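Local coordinates for protein arylalkylamine N-Acetyltransferase like 5b (Aedes aegypti, PDB 4FD4) that probably transfers acyl groups from acyl-CoA donors to arylalkylamines such as serotonin and dopamine, as a mosquito member of the GNAT superfamily, at residues A[109-114]-A[210-215]. Sequence-based numbering, arbitrary orientation.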
loop_
_atom_site.group_PDB
_atom_site.type_symbol
_atom_site.label_atom_id
_atom_site.label_comp_id
_atom_site.label_asym_id
_atom_site.label_seq_id
_atom_site.Cartn_x
_atom_site.Cartn_y
_atom_site.Cartn_z
ATOM N N ALA A 109 -6.163 5.180 8.181
ATOM C CA ALA A 109 -5.885 6.262 9.112
ATOM C C ALA A 109 -5.517 5.700 10.486
ATOM O O ALA A 109 -4.564 6.159 11.111
ATOM C CB ALA A 109 -7.090 7.201 9.215
ATOM N N LEU A 110 -6.263 4.708 10.956
ATOM C CA LEU A 110 -5.968 4.096 12.260
ATOM C C LEU A 110 -4.586 3.455 12.244
ATOM O O LEU A 110 -3.800 3.601 13.193
ATOM C CB LEU A 110 -7.014 3.035 12.609
ATOM C CG LEU A 110 -6.694 2.072 13.762
ATOM C CD1 LEU A 110 -6.519 2.818 15.079
ATOM C CD2 LEU A 110 -7.801 1.035 13.886
ATOM N N LEU A 111 -4.293 2.739 11.161
ATOM C CA LEU A 111 -2.996 2.089 11.028
ATOM C C LEU A 111 -1.892 3.136 11.131
ATOM O O LEU A 111 -0.906 2.955 11.868
ATOM C CB LEU A 111 -2.902 1.323 9.708
ATOM C CG LEU A 111 -3.774 0.065 9.631
ATOM C CD1 LEU A 111 -4.006 -0.323 8.181
ATOM C CD2 LEU A 111 -3.144 -1.081 10.411
ATOM N N GLU A 112 -2.077 4.245 10.418
ATOM C CA GLU A 112 -1.048 5.274 10.352
ATOM C C GLU A 112 -0.882 5.960 11.705
ATOM O O GLU A 112 0.232 6.226 12.158
ATOM C CB GLU A 112 -1.366 6.299 9.260
ATOM C CG GLU A 112 -0.228 7.252 9.003
ATOM C CD GLU A 112 -0.500 8.239 7.880
ATOM O OE1 GLU A 112 -1.209 7.897 6.898
ATOM O OE2 GLU A 112 0.026 9.364 7.982
ATOM N N ARG A 113 -2.007 6.229 12.349
ATOM C CA ARG A 113 -2.031 6.930 13.628
ATOM C C ARG A 113 -1.368 6.083 14.700
ATOM O O ARG A 113 -0.623 6.591 15.529
ATOM C CB ARG A 113 -3.474 7.235 14.030
ATOM C CG ARG A 113 -3.599 8.406 15.001
ATOM C CD ARG A 113 -4.995 8.471 15.596
ATOM N NE ARG A 113 -6.044 8.731 14.607
ATOM C CZ ARG A 113 -6.370 9.942 14.154
ATOM N NH1 ARG A 113 -7.349 10.079 13.268
ATOM N NH2 ARG A 113 -5.709 11.017 14.569
ATOM N N THR A 114 -1.621 4.780 14.661
ATOM C CA THR A 114 -1.067 3.872 15.657
ATOM C C THR A 114 0.428 3.705 15.458
ATOM O O THR A 114 1.198 3.663 16.427
ATOM C CB THR A 114 -1.735 2.479 15.597
ATOM O OG1 THR A 114 -3.132 2.599 15.910
ATOM C CG2 THR A 114 -1.085 1.545 16.597
ATOM N N ILE A 210 -2.370 -7.364 9.879
ATOM C CA ILE A 210 -1.696 -6.324 9.117
ATOM C C ILE A 210 -0.522 -5.805 9.925
ATOM O O ILE A 210 -0.666 -5.520 11.112
ATOM C CB ILE A 210 -2.639 -5.154 8.831
ATOM C CG1 ILE A 210 -3.955 -5.660 8.238
ATOM C CG2 ILE A 210 -1.958 -4.140 7.910
ATOM C CD1 ILE A 210 -4.940 -4.564 7.943
ATOM N N LYS A 211 0.643 -5.684 9.301
ATOM C CA LYS A 211 1.810 -5.207 10.040
ATOM C C LYS A 211 2.406 -3.948 9.431
ATOM O O LYS A 211 2.770 -3.936 8.265
ATOM C CB LYS A 211 2.892 -6.291 10.120
ATOM C CG LYS A 211 2.462 -7.584 10.813
ATOM C CD LYS A 211 3.638 -8.172 11.589
ATOM C CE LYS A 211 3.324 -9.545 12.171
ATOM N NZ LYS A 211 3.204 -10.586 11.109
ATOM N N THR A 212 2.509 -2.889 10.224
ATOM C CA THR A 212 3.167 -1.670 9.783
ATOM C C THR A 212 4.660 -1.759 10.098
ATOM O O THR A 212 5.058 -1.890 11.264
ATOM C CB THR A 212 2.548 -0.424 10.459
ATOM O OG1 THR A 212 1.131 -0.417 10.238
ATOM C CG2 THR A 212 3.161 0.852 9.897
ATOM N N CYS A 213 5.490 -1.698 9.062
ATOM C CA CYS A 213 6.942 -1.797 9.251
ATOM C C CYS A 213 7.651 -0.541 8.755
ATOM O O CYS A 213 7.109 0.200 7.916
ATOM C CB CYS A 213 7.495 -3.052 8.561
ATOM S SG CYS A 213 6.525 -4.546 8.892
ATOM N N VAL A 214 8.858 -0.300 9.273
ATOM C CA VAL A 214 9.550 0.969 9.044
ATOM C C VAL A 214 11.078 0.836 9.116
ATOM O O VAL A 214 11.609 -0.023 9.824
ATOM C CB VAL A 214 9.101 2.033 10.066
ATOM C CG1 VAL A 214 9.442 1.575 11.480
ATOM C CG2 VAL A 214 9.758 3.379 9.771
ATOM N N LYS A 215 11.775 1.707 8.394
ATOM C CA LYS A 215 13.231 1.686 8.343
ATOM C C LYS A 215 13.786 3.088 8.073
ATOM O O LYS A 215 13.272 3.818 7.214
ATOM C CB LYS A 215 13.681 0.677 7.284
ATOM C CG LYS A 215 15.021 0.955 6.643
ATOM C CD LYS A 215 15.475 -0.264 5.832
ATOM C CE LYS A 215 16.468 0.154 4.751
ATOM N NZ LYS A 215 17.233 -1.006 4.199
HETATM O O HOH W 1 -0.149 0.466 12.497
#
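Leu111 reaches from the helix toward the strand and meets Ile210 through methyl groups, the two side chains crossing at about a right angle. The CD2 methyl of Leu111 lies 4.1 Å from CG2 of Ile210, and CD1 of Leu111 stands 4.3 Å from the same CG2, so the fork of the leucine opens onto the short branch of the isoleucine. That branch is presented because CG2 is the substituent of Ile210 anti to the backbone N, whereas CG1 sits beside it (chi1 -50°). The long branch still takes part, its CD1 approaching CD1 of Leu111. These are loose van der Waals distances.

Next to this apolar patch, helix and strand are joined by one water in place of a direct hydrogen bond. Thr212 OG1 is 4.3 Å from Leu111 O, and the water bridges the gap, donating one proton to Leu111 O and the other to Thr212 OG1, each at 2.7 Å from its oxygen. The two acceptors subtend about 104° at the water, close to tetrahedral. The bridge spans the point where the two backbones come nearest, with CA of Leu111 and CA of Thr212 7.3 Å apart. Thr212 OG1 is also hydrogen-bonded to Asp166, so this buried hydroxyl is gripped from two directions and its rotation is probably fixed.

The contact lays helix 99-115 against one face of the mixed GNAT sheet, where strand 209-216 is inserted between strands 162-167 and 182-188. Leu111 also touches Asp166 of the former, and Thr114 touches Ser185 of the latter. Away from the sheet, Glu112 and Arg113 pack on helix 85-95, with Arg113 salt-bridged to Asp87.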